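Local coordinates for TouB protein (Pseudomonas stutzeri, PDB 2INC) that is probably a small ubiquitin-like component of a toluene o-xylene monooxygenase, where it packs against a chain of another protein in a six-chain assembly, at residues V17-D20 and T21-M25; K31-Y34 and H35-R39. One frame throughout, in Å; residues are numbered along the deposited sequence.

Contact 1 of 2, residues V17-D20 and T21-M25; sequences VPVD and TEDTM
Asp-20 and Asp-23 grip each other from the two ends of a type I beta turn, and their carboxylates play quite different parts. The side chain of Asp-20 folds forward over the turn that its own residue starts. With CG anti to the backbone N (chi1 -166°), OD2 reaches the amide of Glu-22, and the bond to Glu-22 N measures 2.8 Å. The amide meets the anti side of that oxygen, tilted 30° from the carboxylate plane. This is an Asx turn, laid over the beta turn that the 3.0 Å bond from Asp-23 N to Asp-20 O closes.

Asp-23 returns the grip from the far corner. Its CB bond is directed toward 17-20, and OD2 receives Asp-20 N at 2.8 Å in a nearly straight bond. The amide comes down on this carboxylate from well above its plane. OD2 also rests against Val-19, lying 3.7 Å from CB of that residue, and it pairs with Lys-31 in a salt bridge modelled too close to be trusted in detail. A lysine charge there would probably ease the crowding of acids, since Asp-20 OD2 and Asp-23 OD1 are 4.7 Å apart.

Glu-22 behaves otherwise. Its CB is 3.0 Å from Asp-20 OD2, but the chain then bends and leads its carboxylate away, the carboxylate planes of Asp-20 and Glu-22 standing 73° apart. One polar atom is left over, for Thr-21 N is buried by the fold of the turn and has no partner in the model.

The turn thus joins edge strand 14-19 to helix 25-33. Val-19 lies on Ile-4 of strand 2-8 and Val-28 of the helix, while backbone hydrogen bonds pair Thr-21 with Ser-67 and Asp-23 with Val-66, tying the connection to a later loop.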
loop_
_atom_site.group_PDB
_atom_site.type_symbol
_atom_site.label_atom_id
_atom_site.label_comp_id
_atom_site.label_asym_id
_atom_site.label_seq_id
_atom_site.Cartn_x
_atom_site.Cartn_y
_atom_site.Cartn_z
ATOM N N VAL C 17 39.565 -25.601 27.984
ATOM C CA VAL C 17 39.623 -26.295 29.280
ATOM C C VAL C 17 40.945 -25.867 29.939
ATOM O O VAL C 17 42.026 -26.184 29.424
ATOM C CB VAL C 17 39.586 -27.826 29.105
ATOM C CG1 VAL C 17 39.723 -28.531 30.439
ATOM C CG2 VAL C 17 38.291 -28.261 28.457
ATOM N N PRO C 18 40.859 -25.079 31.015
ATOM C CA PRO C 18 42.071 -24.770 31.768
ATOM C C PRO C 18 42.558 -26.017 32.506
ATOM O O PRO C 18 41.760 -26.779 33.074
ATOM C CB PRO C 18 41.621 -23.690 32.761
ATOM C CG PRO C 18 40.161 -23.821 32.876
ATOM C CD PRO C 18 39.658 -24.452 31.592
ATOM N N VAL C 19 43.846 -26.276 32.419
ATOM C CA VAL C 19 44.425 -27.389 33.154
ATOM C C VAL C 19 45.536 -26.774 34.000
ATOM O O VAL C 19 45.755 -25.572 33.931
ATOM C CB VAL C 19 44.981 -28.504 32.217
ATOM C CG1 VAL C 19 43.870 -29.155 31.417
ATOM C CG2 VAL C 19 46.059 -27.987 31.300
ATOM N N ASP C 20 46.225 -27.586 34.794
ATOM C CA ASP C 20 47.381 -27.114 35.561
ATOM C C ASP C 20 48.672 -27.674 34.983
ATOM O O ASP C 20 48.675 -28.800 34.508
ATOM C CB ASP C 20 47.254 -27.601 36.991
ATOM C CG ASP C 20 48.216 -26.897 37.912
ATOM O OD1 ASP C 20 47.873 -25.782 38.393
ATOM O OD2 ASP C 20 49.307 -27.474 38.138
ATOM N N THR C 21 49.763 -26.911 35.025
ATOM C CA THR C 21 51.065 -27.396 34.516
ATOM C C THR C 21 51.566 -28.663 35.263
ATOM O O THR C 21 52.349 -29.459 34.732
ATOM C CB THR C 21 52.143 -26.266 34.562
ATOM O OG1 THR C 21 52.170 -25.662 35.868
ATOM C CG2 THR C 21 51.826 -25.165 33.550
ATOM N N GLU C 22 51.043 -28.865 36.468
ATOM C CA GLU C 22 51.336 -30.060 37.267
ATOM C C GLU C 22 50.423 -31.283 37.002
ATOM O O GLU C 22 50.682 -32.380 37.509
ATOM C CB GLU C 22 51.315 -29.670 38.752
ATOM C CG GLU C 22 52.302 -28.550 39.103
ATOM C CD GLU C 22 53.702 -28.819 38.539
ATOM O OE1 GLU C 22 54.265 -27.928 37.830
ATOM O OE2 GLU C 22 54.222 -29.935 38.780
ATOM N N ASP C 23 49.349 -31.110 36.238
ATOM C CA ASP C 23 48.477 -32.222 35.939
ATOM C C ASP C 23 49.198 -33.275 35.144
ATOM O O ASP C 23 50.042 -32.981 34.296
ATOM C CB ASP C 23 47.221 -31.776 35.161
ATOM C CG ASP C 23 46.281 -30.943 36.005
ATOM O OD1 ASP C 23 46.389 -31.019 37.250
ATOM O OD2 ASP C 23 45.433 -30.196 35.440
ATOM N N THR C 24 48.882 -34.519 35.470
ATOM C CA THR C 24 49.184 -35.660 34.634
ATOM C C THR C 24 48.210 -35.701 33.432
ATOM O O THR C 24 47.110 -35.151 33.514
ATOM C CB THR C 24 48.913 -36.892 35.492
ATOM O OG1 THR C 24 49.887 -36.929 36.558
ATOM C CG2 THR C 24 49.071 -38.101 34.704
ATOM N N MET C 25 48.549 -36.423 32.358
ATOM C CA MET C 25 47.565 -36.613 31.291
ATOM C C MET C 25 46.224 -37.173 31.783
ATOM O O MET C 25 45.158 -36.712 31.337
ATOM C CB MET C 25 48.135 -37.416 30.130
ATOM C CG MET C 25 49.339 -36.679 29.501
ATOM S SD MET C 25 48.915 -35.008 28.861
ATOM C CE MET C 25 50.436 -34.107 29.202
#

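Contact 2 of 2, residues K31-Y34 and H35-R39; sequences KCAY and HSINR
Tyr-34 turns CG anti to its backbone N (chi1 178°), whereas His-35 swings CG away from its carbonyl carbon (chi1 -68°), and these two choices set neighbouring rings into a T-shaped stack. The tyrosine supplies the edge: CD2 stands 3.6 Å above the middle of the imidazole face, with the ring planes at 83°. Near the same CD2-CE2 edge of the tyrosine, the extended chain of Arg-39 reaches back to the backbone, where NE donates to Tyr-34 O at 3.0 Å. That oxygen lies in the guanidinium plane, a geometry that helps fix the rotation of the group. Arg-39 NH2 and Tyr-34 OH each bond an acidic side chain on a chain of another protein, so the local fold presents them to the partner.

The backbone carbonyls of the same stretch take up the following amides: Cys-32 O receives His-35 N at 2.8 Å, and Ala-33 O takes two donors, Ser-36 N and Ile-37 N. Ala-33 CB also meets Ile-37 CG1 at 3.9 Å. A water bridges Cys-32 O and Ser-36 OG, the hydroxyl being bonded to Asp-11 as well.

This is the exit of helix 25-33 into the loop toward strand 48-53. Cys-32 and Ile-37 face the sheet, touching strands 2-8 and 76-82, and His-35 rests on strand 14-19.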
loop_
_atom_site.group_PDB
_atom_site.type_symbol
_atom_site.label_atom_id
_atom_site.label_comp_id
_atom_site.label_asym_id
_atom_site.label_seq_id
_atom_site.Cartn_x
_atom_site.Cartn_y
_atom_site.Cartn_z
ATOM N N LYS C 31 39.600 -33.418 33.613
ATOM C CA LYS C 31 39.171 -32.047 33.472
ATOM C C LYS C 31 38.412 -31.825 32.170
ATOM O O LYS C 31 37.376 -31.195 32.174
ATOM C CB LYS C 31 40.362 -31.099 33.588
ATOM C CG LYS C 31 40.659 -30.731 35.044
ATOM C CD LYS C 31 42.034 -30.143 35.175
ATOM C CE LYS C 31 42.278 -29.585 36.555
ATOM N NZ LYS C 31 43.721 -29.178 36.667
ATOM N N CYS C 32 38.918 -32.368 31.080
ATOM C CA CYS C 32 38.200 -32.360 29.803
ATOM C C CYS C 32 36.863 -33.105 29.850
ATOM O O CYS C 32 35.817 -32.555 29.453
ATOM C CB CYS C 32 39.095 -32.953 28.720
ATOM S SG CYS C 32 40.556 -31.903 28.444
ATOM N N ALA C 33 36.888 -34.352 30.352
ATOM C CA ALA C 33 35.708 -35.204 30.420
ATOM C C ALA C 33 34.546 -34.470 31.037
ATOM O O ALA C 33 33.412 -34.652 30.615
ATOM C CB ALA C 33 36.012 -36.490 31.255
ATOM N N TYR C 34 34.836 -33.630 32.023
ATOM C CA TYR C 34 33.833 -32.876 32.740
ATOM C C TYR C 34 32.917 -32.048 31.795
ATOM O O TYR C 34 31.753 -31.770 32.109
ATOM C CB TYR C 34 34.548 -31.958 33.737
ATOM C CG TYR C 34 33.617 -31.084 34.519
ATOM C CD1 TYR C 34 33.052 -31.530 35.709
ATOM C CD2 TYR C 34 33.271 -29.816 34.071
ATOM C CE1 TYR C 34 32.173 -30.730 36.435
ATOM C CE2 TYR C 34 32.374 -29.011 34.793
ATOM C CZ TYR C 34 31.847 -29.478 35.971
ATOM O OH TYR C 34 30.970 -28.698 36.698
ATOM N N HIS C 35 33.470 -31.630 30.658
ATOM C CA HIS C 35 32.763 -30.736 29.736
ATOM C C HIS C 35 32.141 -31.499 28.575
ATOM O O HIS C 35 31.561 -30.871 27.676
ATOM C CB HIS C 35 33.705 -29.638 29.224
ATOM C CG HIS C 35 34.121 -28.673 30.287
ATOM N ND1 HIS C 35 33.249 -27.769 30.867
ATOM C CD2 HIS C 35 35.310 -28.499 30.913
ATOM C CE1 HIS C 35 33.884 -27.085 31.804
ATOM N NE2 HIS C 35 35.135 -27.508 31.853
ATOM N N SER C 36 32.223 -32.834 28.589
ATOM C CA SER C 36 31.741 -33.649 27.463
ATOM C C SER C 36 30.984 -34.904 27.885
ATOM O O SER C 36 29.857 -35.119 27.425
ATOM C CB SER C 36 32.892 -34.042 26.561
ATOM O OG SER C 36 33.566 -32.870 26.079
ATOM N N ILE C 37 31.596 -35.726 28.758
ATOM C CA ILE C 37 30.954 -36.986 29.212
ATOM C C ILE C 37 29.689 -36.634 29.996
ATOM O O ILE C 37 29.719 -35.726 30.861
ATOM C CB ILE C 37 31.919 -37.892 30.057
ATOM C CG1 ILE C 37 33.163 -38.331 29.260
ATOM C CG2 ILE C 37 31.145 -39.118 30.722
ATOM C CD1 ILE C 37 32.912 -39.347 28.143
ATOM N N ASN C 38 28.584 -37.331 29.697
ATOM C CA ASN C 38 27.307 -37.017 30.339
ATOM C C ASN C 38 26.743 -35.626 29.981
ATOM O O ASN C 38 25.784 -35.160 30.612
ATOM C CB ASN C 38 27.399 -37.156 31.870
ATOM C CG ASN C 38 27.458 -38.606 32.300
ATOM O OD1 ASN C 38 26.698 -39.455 31.781
ATOM N ND2 ASN C 38 28.390 -38.916 33.208
ATOM N N ARG C 39 27.340 -34.998 28.967
ATOM C CA ARG C 39 26.809 -33.757 28.430
ATOM C C ARG C 39 25.971 -33.879 27.140
ATOM O O ARG C 39 24.845 -33.448 27.194
ATOM C CB ARG C 39 27.824 -32.592 28.510
ATOM C CG ARG C 39 27.929 -31.992 29.951
ATOM C CD ARG C 39 28.906 -30.793 30.021
ATOM N NE ARG C 39 29.180 -30.394 31.399
ATOM C CZ ARG C 39 28.490 -29.468 32.061
ATOM N NH1 ARG C 39 27.477 -28.850 31.484
ATOM N NH2 ARG C 39 28.800 -29.168 33.316
HETATM O O HOH W 1 36.063 -31.768 26.521
#

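How the contacts relate
Contact 1 comes first along the chain and contact 2 second, with their centres about 15 Å apart. They mark the way into and the way out of helix 25-33, which packs on the mixed sheet in the manner of the ubiquitin-like, beta-grasp fold. A salt bridge and a packing contact join them: the first is the doubtful pairing of Lys-31 in contact 2 with Asp-23 in contact 1, and in the second Val-17 on strand 14-19 packs against both Lys-31 and His-35. The two differ in their surroundings: no other protein chain of the assembly touches residues 17-25, while residues 31-39 meet another protein.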